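Local coordinates for protein aldehyde dehydrogenase (Burkholderia vietnamiensis, PDB 5KF0) that probably oxidises aldehydes to carboxylic acids or their derivatives with a nicotinamide cofactor, and holds bound NADPH in this crystal, at residues 74-79 against 199-204; 86-91 against 109-114; 115-120 against 167-172. All coordinates share one frame; numbering follows the deposited sequence.

Interaction 1: 74-79 against 199-204; sequences QAVLDH and EVLAET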
loop_
_atom_site.group_PDB
_atom_site.type_symbol
_atom_site.label_atom_id
_atom_site.label_comp_id
_atom_site.label_asym_id
_atom_site.label_seq_id
_atom_site.Cartn_x
_atom_site.Cartn_y
_atom_site.Cartn_z
ATOM N N GLN A 74 4.713 -21.008 -5.492
ATOM C CA GLN A 74 5.850 -20.426 -6.195
ATOM C C GLN A 74 6.698 -21.499 -6.874
ATOM O O GLN A 74 7.153 -21.317 -8.012
ATOM C CB GLN A 74 6.701 -19.620 -5.218
ATOM C CG GLN A 74 7.865 -18.906 -5.899
ATOM C CD GLN A 74 8.728 -18.140 -4.915
ATOM O OE1 GLN A 74 9.294 -18.717 -3.994
ATOM N NE2 GLN A 74 8.823 -16.828 -5.103
ATOM N N ALA A 75 6.941 -22.625 -6.185
ATOM C CA ALA A 75 7.780 -23.669 -6.764
ATOM C C ALA A 75 7.154 -24.250 -8.024
ATOM O O ALA A 75 7.867 -24.594 -8.977
ATOM C CB ALA A 75 8.031 -24.772 -5.733
ATOM N N VAL A 76 5.825 -24.395 -8.036
ATOM C CA VAL A 76 5.130 -24.856 -9.238
ATOM C C VAL A 76 5.367 -23.880 -10.380
ATOM O O VAL A 76 5.706 -24.277 -11.502
ATOM C CB VAL A 76 3.628 -25.038 -8.953
ATOM C CG1 VAL A 76 2.866 -25.212 -10.253
ATOM C CG2 VAL A 76 3.403 -26.249 -8.037
ATOM N N LEU A 77 5.218 -22.584 -10.101
ATOM C CA LEU A 77 5.427 -21.575 -11.139
ATOM C C LEU A 77 6.873 -21.571 -11.626
ATOM O O LEU A 77 7.130 -21.435 -12.832
ATOM C CB LEU A 77 5.021 -20.197 -10.607
ATOM C CG LEU A 77 3.500 -20.093 -10.395
ATOM C CD1 LEU A 77 3.137 -18.970 -9.409
ATOM C CD2 LEU A 77 2.786 -19.898 -11.728
ATOM N N ASP A 78 7.827 -21.732 -10.704
ATOM C CA ASP A 78 9.236 -21.765 -11.088
ATOM C C ASP A 78 9.546 -22.973 -11.957
ATOM O O ASP A 78 10.380 -22.885 -12.867
ATOM C CB ASP A 78 10.133 -21.789 -9.854
ATOM C CG ASP A 78 10.080 -20.504 -9.068
ATOM O OD1 ASP A 78 9.734 -19.455 -9.659
ATOM O OD2 ASP A 78 10.395 -20.541 -7.858
ATOM N N HIS A 79 8.918 -24.125 -11.668
ATOM C CA HIS A 79 9.089 -25.290 -12.531
ATOM C C HIS A 79 8.641 -24.990 -13.953
ATOM O O HIS A 79 9.312 -25.377 -14.920
ATOM C CB HIS A 79 8.298 -26.485 -12.008
ATOM C CG HIS A 79 8.435 -27.705 -12.867
ATOM N ND1 HIS A 79 9.556 -28.508 -12.844
ATOM C CD2 HIS A 79 7.603 -28.247 -13.790
ATOM C CE1 HIS A 79 9.404 -29.498 -13.708
ATOM N NE2 HIS A 79 8.226 -29.367 -14.289
ATOM N N GLU A 199 1.060 -30.045 -20.121
ATOM C CA GLU A 199 2.010 -31.140 -19.932
ATOM C C GLU A 199 3.066 -30.775 -18.892
ATOM O O GLU A 199 3.445 -31.605 -18.056
ATOM C CB GLU A 199 2.669 -31.479 -21.267
ATOM C CG GLU A 199 3.661 -32.622 -21.208
ATOM C CD GLU A 199 4.567 -32.642 -22.433
ATOM O OE1 GLU A 199 5.717 -33.103 -22.315
ATOM O OE2 GLU A 199 4.132 -32.170 -23.506
ATOM N N VAL A 200 3.544 -29.529 -18.936
ATOM C CA VAL A 200 4.521 -29.056 -17.959
ATOM C C VAL A 200 3.914 -29.034 -16.558
ATOM O O VAL A 200 4.532 -29.494 -15.589
ATOM C CB VAL A 200 5.058 -27.677 -18.382
ATOM C CG1 VAL A 200 5.860 -27.032 -17.255
ATOM C CG2 VAL A 200 5.928 -27.834 -19.629
ATOM N N LEU A 201 2.692 -28.500 -16.425
ATOM C CA LEU A 201 2.019 -28.502 -15.125
ATOM C C LEU A 201 1.781 -29.913 -14.610
ATOM O O LEU A 201 1.799 -30.139 -13.392
ATOM C CB LEU A 201 0.686 -27.756 -15.217
ATOM C CG LEU A 201 0.768 -26.240 -15.212
ATOM C CD1 LEU A 201 -0.596 -25.660 -15.561
ATOM C CD2 LEU A 201 1.229 -25.776 -13.835
ATOM N N ALA A 202 1.557 -30.873 -15.511
ATOM C CA ALA A 202 1.316 -32.250 -15.102
ATOM C C ALA A 202 2.537 -32.890 -14.458
ATOM O O ALA A 202 2.396 -33.905 -13.763
ATOM C CB ALA A 202 0.864 -33.076 -16.304
ATOM N N GLU A 203 3.724 -32.314 -14.664
ATOM C CA GLU A 203 4.945 -32.782 -14.024
ATOM C C GLU A 203 5.048 -32.369 -12.562
ATOM O O GLU A 203 5.921 -32.890 -11.857
ATOM C CB GLU A 203 6.170 -32.247 -14.777
ATOM C CG GLU A 203 6.209 -32.638 -16.258
ATOM C CD GLU A 203 7.309 -31.925 -17.035
ATOM O OE1 GLU A 203 7.948 -31.001 -16.487
ATOM O OE2 GLU A 203 7.535 -32.291 -18.208
ATOM N N THR A 204 4.195 -31.455 -12.097
ATOM C CA THR A 204 4.318 -30.933 -10.745
ATOM C C THR A 204 3.459 -31.724 -9.765
ATOM O O THR A 204 2.621 -32.544 -10.142
ATOM C CB THR A 204 3.916 -29.461 -10.675
ATOM O OG1 THR A 204 2.495 -29.349 -10.822
ATOM C CG2 THR A 204 4.617 -28.650 -11.749
#
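V76 is the first residue of 74-79 to meet 199-204, and its CA comes nearer to that of T204 than any other pair does, at 6.3 Å. Both its methyls are used. CG1, placed anti to the backbone N (chi1 167°), reaches the end of L201 and also touches T204 CG2; the CG2 branch of V76 lies against T204 CB. The side chains of V76 and L201 cross at about a right angle and meet through V76 CG1 and L201 CD2, 4.0 Å apart.

One helical turn later, H79 carries the polar part. Its ring extends anti to the backbone N and crosses the side chain of E203, with ring and carboxylate planes 71° apart. H79 NE2 donates to E203 OE1 at 2.8 Å with an N-H...O angle of 153°. The acceptor lies close to the imidazole plane and offers its anti lone pair, the one turned from OE2. At the same ring edge V200 O lies near the plane, 3.8 Å from H79 CD2, while T204 CG2 approaches obliquely to 3.6 Å from H79 CD2.

T204 is itself fixed just past helix 192-202: T204 OG1 donates to L201 O at 2.8 Å in the carbonyl plane, and T204 N bonds to the same oxygen. The two bonds to L201 O probably help fix the orientation of T204, whose CB points to helix 70-86.

The partly buried contact thus pairs a methyl cluster with a His-carboxylate bond. Because E203 OE2 also forms a salt bridge with R83, the carboxylate is shared between an imidazole and a guanidinium of one helix, an arrangement that would probably favour its ionised form.

Interaction 2: 86-91 against 109-114; sequences ERFDEL and EVTRLI. With ACT (acetate ion), chain H.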
loop_
_atom_site.group_PDB
_atom_site.type_symbol
_atom_site.label_atom_id
_atom_site.label_comp_id
_atom_site.label_asym_id
_atom_site.label_seq_id
_atom_site.Cartn_x
_atom_site.Cartn_y
_atom_site.Cartn_z
ATOM N N GLU A 86 13.563 -24.382 -21.221
ATOM C CA GLU A 86 14.120 -25.586 -21.838
ATOM C C GLU A 86 13.457 -25.889 -23.176
ATOM O O GLU A 86 14.118 -26.362 -24.110
ATOM C CB GLU A 86 13.967 -26.785 -20.902
ATOM C CG GLU A 86 14.918 -26.780 -19.717
ATOM C CD GLU A 86 14.712 -27.969 -18.796
ATOM O OE1 GLU A 86 13.882 -28.848 -19.120
ATOM O OE2 GLU A 86 15.383 -28.020 -17.743
ATOM N N ARG A 87 12.156 -25.626 -23.288
ATOM C CA ARG A 87 11.367 -25.996 -24.455
ATOM C C ARG A 87 11.044 -24.787 -25.328
ATOM O O ARG A 87 10.050 -24.787 -26.059
ATOM C CB ARG A 87 10.093 -26.712 -24.007
ATOM C CG ARG A 87 10.405 -27.989 -23.218
ATOM C CD ARG A 87 9.158 -28.662 -22.656
ATOM N NE ARG A 87 8.322 -29.229 -23.706
ATOM C CZ ARG A 87 7.311 -30.062 -23.483
ATOM N NH1 ARG A 87 7.015 -30.432 -22.247
ATOM N NH2 ARG A 87 6.607 -30.540 -24.503
ATOM N N PHE A 88 11.910 -23.768 -25.273
ATOM C CA PHE A 88 11.637 -22.480 -25.907
ATOM C C PHE A 88 11.376 -22.632 -27.401
ATOM O O PHE A 88 10.372 -22.126 -27.924
ATOM C CB PHE A 88 12.819 -21.542 -25.650
ATOM C CG PHE A 88 12.598 -20.133 -26.119
ATOM C CD1 PHE A 88 12.146 -19.162 -25.240
ATOM C CD2 PHE A 88 12.862 -19.776 -27.433
ATOM C CE1 PHE A 88 11.945 -17.858 -25.668
ATOM C CE2 PHE A 88 12.672 -18.471 -27.865
ATOM C CZ PHE A 88 12.208 -17.519 -26.990
ATOM N N ASP A 89 12.273 -23.324 -28.110
ATOM C CA ASP A 89 12.119 -23.464 -29.558
ATOM C C ASP A 89 10.914 -24.319 -29.921
ATOM O O ASP A 89 10.265 -24.068 -30.943
ATOM C CB ASP A 89 13.390 -24.050 -30.166
ATOM C CG ASP A 89 14.596 -23.142 -29.988
ATOM O OD1 ASP A 89 14.432 -21.917 -30.038
ATOM O OD2 ASP A 89 15.719 -23.660 -29.806
ATOM N N GLU A 90 10.599 -25.323 -29.101
ATOM C CA GLU A 90 9.413 -26.134 -29.345
ATOM C C GLU A 90 8.150 -25.292 -29.232
ATOM O O GLU A 90 7.260 -25.358 -30.095
ATOM C CB GLU A 90 9.380 -27.305 -28.364
ATOM C CG GLU A 90 8.103 -28.117 -28.397
ATOM C CD GLU A 90 8.045 -29.134 -27.271
ATOM O OE1 GLU A 90 9.027 -29.238 -26.499
ATOM O OE2 GLU A 90 7.016 -29.828 -27.154
ATOM N N LEU A 91 8.054 -24.492 -28.165
ATOM C CA LEU A 91 6.894 -23.623 -27.988
ATOM C C LEU A 91 6.779 -22.620 -29.125
ATOM O O LEU A 91 5.677 -22.374 -29.639
ATOM C CB LEU A 91 6.989 -22.904 -26.639
ATOM C CG LEU A 91 6.660 -23.815 -25.453
ATOM C CD1 LEU A 91 7.256 -23.264 -24.165
ATOM C CD2 LEU A 91 5.151 -23.994 -25.328
ATOM N N GLU A 109 6.690 -14.051 -28.176
ATOM C CA GLU A 109 5.591 -14.406 -27.281
ATOM C C GLU A 109 6.016 -15.452 -26.261
ATOM O O GLU A 109 5.540 -15.429 -25.118
ATOM C CB GLU A 109 4.368 -14.897 -28.064
ATOM C CG GLU A 109 3.206 -15.222 -27.118
ATOM C CD GLU A 109 1.908 -15.618 -27.788
ATOM O OE1 GLU A 109 1.739 -15.400 -29.001
ATOM O OE2 GLU A 109 1.041 -16.161 -27.067
ATOM N N VAL A 110 6.894 -16.385 -26.644
ATOM C CA VAL A 110 7.388 -17.346 -25.658
ATOM C C VAL A 110 8.180 -16.624 -24.571
ATOM O O VAL A 110 8.083 -16.960 -23.387
ATOM C CB VAL A 110 8.210 -18.455 -26.345
ATOM C CG1 VAL A 110 8.706 -19.476 -25.310
ATOM C CG2 VAL A 110 7.360 -19.162 -27.404
ATOM N N THR A 111 8.958 -15.606 -24.947
ATOM C CA THR A 111 9.633 -14.801 -23.930
ATOM C C THR A 111 8.622 -14.162 -22.986
ATOM O O THR A 111 8.833 -14.127 -21.767
ATOM C CB THR A 111 10.504 -13.737 -24.595
ATOM O OG1 THR A 111 11.511 -14.381 -25.387
ATOM C CG2 THR A 111 11.169 -12.838 -23.555
ATOM N N ARG A 112 7.504 -13.683 -23.526
ATOM C CA ARG A 112 6.455 -13.079 -22.703
ATOM C C ARG A 112 5.801 -14.109 -21.792
ATOM O O ARG A 112 5.481 -13.818 -20.632
ATOM C CB ARG A 112 5.398 -12.438 -23.605
ATOM C CG ARG A 112 5.893 -11.241 -24.392
ATOM C CD ARG A 112 5.867 -9.974 -23.553
ATOM N NE ARG A 112 4.516 -9.655 -23.088
ATOM C CZ ARG A 112 3.571 -9.111 -23.846
ATOM N NH1 ARG A 112 3.826 -8.812 -25.116
ATOM N NH2 ARG A 112 2.365 -8.870 -23.343
ATOM N N LEU A 113 5.568 -15.316 -22.317
ATOM C CA LEU A 113 5.014 -16.407 -21.513
ATOM C C LEU A 113 5.867 -16.638 -20.273
ATOM O O LEU A 113 5.354 -16.774 -19.157
ATOM C CB LEU A 113 4.951 -17.687 -22.358
ATOM C CG LEU A 113 4.803 -19.027 -21.610
ATOM C CD1 LEU A 113 3.431 -19.146 -20.938
ATOM C CD2 LEU A 113 5.045 -20.222 -22.540
ATOM N N ILE A 114 7.186 -16.699 -20.469
ATOM C CA ILE A 114 8.116 -16.863 -19.356
ATOM C C ILE A 114 8.056 -15.659 -18.420
ATOM O O ILE A 114 8.002 -15.816 -17.193
ATOM C CB ILE A 114 9.541 -17.104 -19.891
ATOM C CG1 ILE A 114 9.610 -18.466 -20.574
ATOM C CG2 ILE A 114 10.551 -17.028 -18.756
ATOM C CD1 ILE A 114 10.747 -18.598 -21.588
HETATM C C ACT H . -0.787 -8.198 -25.421
HETATM O O ACT H . 0.366 -7.946 -25.878
HETATM O OXT ACT H . -0.878 -9.086 -24.543
HETATM C CH3 ACT H . -2.016 -7.479 -25.880
#
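F88 and V110 form the tight part of this contact. V110 CB sits over one face of the phenyl ring, 4.2 Å from the centroid and 25° off the normal, a CH-pi approach displaced toward the rim. The shortest carbon contact, 3.5 Å, joins F88 CD1 to V110 CG1. With chi1 at -174°, the ring swings anti to the backbone N and across the valine. I114 CD1 closes on the ring edge, 4.0 Å from F88 CD1.

L91, one turn further on, packs its CB on the other valine methyl, V110 CG2, at 3.8 Å. Its tip makes a looser meeting with L113, the two leucines crossing at about a right angle with L91 CD1 and L113 CD2 4.1 Å apart.

The outer side differs. T111, exposed to solvent, brings OG1 to the phenyl edge near the ring plane, 3.5 Å from F88 CE1; this hydroxyl is hydrogen-bonded to R107 O. R112, bent at chi2 and chi3, salt-bridges D450 through NE, and its NH2 bonds weakly, at 3.4 Å, to O of an acetate probably from the crystallisation liquor.

The contact packs the start of helix 88-99 against the middle of helix 103-123, the next helix in the chain. F84 of helix 70-86 covers L91, L113 and I114, I196 of helix 192-202 lies on L91, and helix 164-178 backs V110 through L165 and L113 through A169.

Interaction 3: 115-120 against 167-172; sequences DTFRVA and LAAHKV. With NDP (NADPH dihydro-nicotinamide-adenine-dinucleotide phosphate), chain E.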
loop_
_atom_site.group_PDB
_atom_site.type_symbol
_atom_site.label_atom_id
_atom_site.label_comp_id
_atom_site.label_asym_id
_atom_site.label_seq_id
_atom_site.Cartn_x
_atom_site.Cartn_y
_atom_site.Cartn_z
ATOM N N ASP A 115 8.047 -14.441 -18.985
ATOM C CA ASP A 115 7.928 -13.220 -18.187
ATOM C C ASP A 115 6.683 -13.257 -17.308
ATOM O O ASP A 115 6.731 -12.915 -16.120
ATOM C CB ASP A 115 7.860 -11.977 -19.091
ATOM C CG ASP A 115 9.192 -11.618 -19.758
ATOM O OD1 ASP A 115 10.260 -12.110 -19.347
ATOM O OD2 ASP A 115 9.152 -10.800 -20.708
ATOM N N THR A 116 5.547 -13.655 -17.886
ATOM C CA THR A 116 4.288 -13.651 -17.146
ATOM C C THR A 116 4.322 -14.644 -15.989
ATOM O O THR A 116 3.907 -14.318 -14.868
ATOM C CB THR A 116 3.134 -13.946 -18.113
ATOM O OG1 THR A 116 3.085 -12.912 -19.104
ATOM C CG2 THR A 116 1.784 -14.023 -17.389
ATOM N N PHE A 117 4.829 -15.857 -16.228
ATOM C CA PHE A 117 4.967 -16.807 -15.125
ATOM C C PHE A 117 5.970 -16.335 -14.084
ATOM O O PHE A 117 5.791 -16.612 -12.887
ATOM C CB PHE A 117 5.356 -18.194 -15.657
ATOM C CG PHE A 117 4.168 -19.036 -16.026
ATOM C CD1 PHE A 117 3.437 -18.761 -17.181
ATOM C CD2 PHE A 117 3.774 -20.098 -15.223
ATOM C CE1 PHE A 117 2.314 -19.531 -17.511
ATOM C CE2 PHE A 117 2.661 -20.879 -15.559
ATOM C CZ PHE A 117 1.938 -20.591 -16.702
ATOM N N ARG A 118 7.028 -15.633 -14.498
ATOM C CA ARG A 118 7.993 -15.155 -13.517
ATOM C C ARG A 118 7.388 -14.078 -12.623
ATOM O O ARG A 118 7.637 -14.067 -11.410
ATOM C CB ARG A 118 9.251 -14.633 -14.203
ATOM C CG ARG A 118 10.264 -14.173 -13.188
ATOM C CD ARG A 118 11.642 -13.997 -13.752
ATOM N NE ARG A 118 12.562 -13.811 -12.640
ATOM C CZ ARG A 118 13.859 -13.567 -12.761
ATOM N NH1 ARG A 118 14.425 -13.478 -13.963
ATOM N NH2 ARG A 118 14.587 -13.426 -11.669
ATOM N N VAL A 119 6.587 -13.164 -13.191
ATOM C CA VAL A 119 5.893 -12.191 -12.341
ATOM C C VAL A 119 4.988 -12.913 -11.349
ATOM O O VAL A 119 4.918 -12.552 -10.163
ATOM C CB VAL A 119 5.086 -11.181 -13.180
ATOM C CG1 VAL A 119 4.295 -10.234 -12.277
ATOM C CG2 VAL A 119 5.980 -10.386 -14.103
ATOM N N ALA A 120 4.268 -13.933 -11.821
ATOM C CA ALA A 120 3.397 -14.688 -10.926
ATOM C C ALA A 120 4.194 -15.381 -9.825
ATOM O O ALA A 120 3.742 -15.438 -8.675
ATOM C CB ALA A 120 2.578 -15.706 -11.716
ATOM N N LEU A 167 -1.747 -15.159 -23.400
ATOM C CA LEU A 167 -3.055 -14.839 -22.831
ATOM C C LEU A 167 -3.591 -15.981 -21.974
ATOM O O LEU A 167 -4.317 -15.738 -21.004
ATOM C CB LEU A 167 -4.029 -14.448 -23.936
ATOM C CG LEU A 167 -3.583 -13.141 -24.602
ATOM C CD1 LEU A 167 -4.435 -12.884 -25.857
ATOM C CD2 LEU A 167 -3.648 -11.940 -23.622
ATOM N N ALA A 168 -3.232 -17.225 -22.279
ATOM C CA ALA A 168 -3.509 -18.295 -21.327
ATOM C C ALA A 168 -2.715 -18.090 -20.042
ATOM O O ALA A 168 -3.242 -18.288 -18.938
ATOM C CB ALA A 168 -3.184 -19.653 -21.953
ATOM N N ALA A 169 -1.450 -17.673 -20.167
ATOM C CA ALA A 169 -0.596 -17.458 -18.998
ATOM C C ALA A 169 -1.169 -16.400 -18.070
ATOM O O ALA A 169 -1.038 -16.515 -16.843
ATOM C CB ALA A 169 0.817 -17.057 -19.433
ATOM N N HIS A 170 -1.808 -15.367 -18.628
ATOM C CA HIS A 170 -2.357 -14.310 -17.784
ATOM C C HIS A 170 -3.564 -14.766 -16.980
ATOM O O HIS A 170 -4.017 -14.010 -16.114
ATOM C CB HIS A 170 -2.690 -13.074 -18.641
ATOM C CG HIS A 170 -1.524 -12.145 -18.788
ATOM N ND1 HIS A 170 -1.060 -11.374 -17.742
ATOM C CD2 HIS A 170 -0.688 -11.908 -19.831
ATOM C CE1 HIS A 170 0.001 -10.691 -18.136
ATOM N NE2 HIS A 170 0.245 -10.995 -19.401
ATOM N N LYS A 171 -4.079 -15.973 -17.219
ATOM C CA LYS A 171 -5.086 -16.576 -16.353
ATOM C C LYS A 171 -4.521 -17.710 -15.512
ATOM O O LYS A 171 -4.736 -17.743 -14.296
ATOM C CB LYS A 171 -6.271 -17.083 -17.195
ATOM C CG LYS A 171 -6.863 -15.986 -18.111
ATOM C CD LYS A 171 -8.130 -16.465 -18.833
ATOM C CE LYS A 171 -8.526 -15.475 -19.941
ATOM N NZ LYS A 171 -8.871 -14.119 -19.392
ATOM N N VAL A 172 -3.772 -18.617 -16.144
ATOM C CA VAL A 172 -3.220 -19.791 -15.467
ATOM C C VAL A 172 -2.252 -19.379 -14.366
ATOM O O VAL A 172 -2.309 -19.894 -13.242
ATOM C CB VAL A 172 -2.531 -20.708 -16.492
ATOM C CG1 VAL A 172 -1.720 -21.800 -15.792
ATOM C CG2 VAL A 172 -3.565 -21.318 -17.439
HETATM P PA NDP E . -13.342 -15.328 -30.325
HETATM O O1A NDP E . -14.278 -14.475 -29.535
HETATM O O2A NDP E . -13.909 -15.715 -31.691
HETATM O O5B NDP E . -12.932 -16.651 -29.546
HETATM C C5B NDP E . -12.228 -16.493 -28.289
HETATM C C4B NDP E . -12.442 -17.727 -27.455
HETATM O O4B NDP E . -13.825 -17.795 -27.040
HETATM C C3B NDP E . -12.155 -19.052 -28.174
HETATM O O3B NDP E . -11.629 -20.008 -27.256
HETATM C C2B NDP E . -13.556 -19.474 -28.616
HETATM O O2B NDP E . -13.719 -20.891 -28.830
HETATM C C1B NDP E . -14.334 -19.068 -27.377
HETATM N N9A NDP E . -15.773 -18.960 -27.577
HETATM C C8A NDP E . -16.454 -18.310 -28.571
HETATM N N7A NDP E . -17.760 -18.347 -28.434
HETATM C C5A NDP E . -17.947 -19.075 -27.270
HETATM C C6A NDP E . -19.104 -19.463 -26.566
HETATM N N6A NDP E . -20.352 -19.187 -26.967
HETATM N N1A NDP E . -18.936 -20.169 -25.424
HETATM C C2A NDP E . -17.698 -20.470 -25.027
HETATM N N3A NDP E . -16.534 -20.166 -25.609
HETATM C C4A NDP E . -16.732 -19.464 -26.732
HETATM O O3 NDP E . -11.970 -14.550 -30.511
HETATM P PN NDP E . -10.645 -14.872 -31.331
HETATM O O1N NDP E . -10.096 -16.184 -30.903
HETATM O O2N NDP E . -10.985 -14.738 -32.794
HETATM O O5D NDP E . -9.625 -13.738 -30.900
HETATM C C5D NDP E . -9.637 -12.389 -31.398
HETATM C C4D NDP E . -10.382 -11.514 -30.421
HETATM O O4D NDP E . -9.750 -11.579 -29.115
HETATM C C3D NDP E . -10.382 -10.040 -30.834
HETATM O O3D NDP E . -11.644 -9.413 -30.638
HETATM C C2D NDP E . -9.294 -9.455 -29.935
HETATM O O2D NDP E . -9.351 -8.052 -29.704
HETATM C C1D NDP E . -9.508 -10.261 -28.661
HETATM N N1N NDP E . -8.289 -10.190 -27.863
HETATM C C2N NDP E . -8.278 -9.600 -26.621
HETATM C C3N NDP E . -7.141 -9.376 -25.933
HETATM C C7N NDP E . -7.141 -8.817 -24.554
HETATM O O7N NDP E . -6.251 -9.191 -23.776
HETATM N N7N NDP E . -8.042 -7.892 -24.229
HETATM C C4N NDP E . -5.825 -9.659 -26.563
HETATM C C5N NDP E . -5.972 -10.580 -27.726
HETATM C C6N NDP E . -7.133 -10.739 -28.333
HETATM P P2B NDP E . -13.382 -21.576 -30.282
HETATM O O1X NDP E . -12.736 -20.549 -31.133
HETATM O O2X NDP E . -12.553 -22.769 -29.906
HETATM O O3X NDP E . -14.706 -22.045 -30.848
#
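Helix 103-123 here packs alongside helix 164-178, the helix that follows strand 155-158 of the cofactor-binding sheet and brings L167 to the NADPH. The axes of 115-120 and 167-172 run nearly parallel, 12° apart, with a closest approach of 9.2 Å.

A169, facing the other helix, is gripped by two consecutive residues. T116 CG2 lies 3.8 Å from A169 CB, and F117 CE1 comes to 3.5 Å from the same methyl, which meets the phenyl at its edge, near the ring plane. F117 CZ then reaches V172 CG1 at 4.0 Å, three residues on from A169. Beyond the segments, F84 sets its ring edge-to-face with that of F117.

The same threonine methyl also meets H170. A chi1 of -62° puts T116 OG1 beside the backbone N and CG2 anti to it, over the ring. T116 CG2 stands almost squarely above the imidazole, 3.8 Å from the centroid and 6° off the normal, a CH-pi contact over the middle of the face. The polar ends look to other partners: T116 OG1 is hydrogen-bonded to N166 OD1 and R112 O, and H170 NE2 to D450 OD1.

Away from this interface, on the same helix as H170, L167 CD1 touches the nicotinamide ring, 3.3 Å from C5N of the NADPH.

Chemically, the clear contacts between the helices are methyl and ring contacts, while T116 OG1 and H170 NE2 have hydrogen-bond partners nearby. The methyl over the ring face and the D450 bond at NE2 together would probably limit rotation of the imidazole.

The three contacts form one helical cluster, with centres 12 to 15 Å apart. Interactions 2 and 3 share helix 103-123, and L113 CD1 of the former packs 3.7 Å from A169 CB of the latter. Interaction 1 joins interaction 3 through L77 CD2 and F117 CD2, 3.6 Å apart, and through L201 CD1 and V172 CG1 at 4.0 Å. Its tie to interaction 2 includes a salt bridge, E199 OE1 to R87 NH1 at 3.0 Å, with V200 CG2 packed on the same nitrogen. Along the chain, interaction 1 closes a loop that encloses the other two. Interaction 3 alone includes a residue of the NADPH pocket, L167.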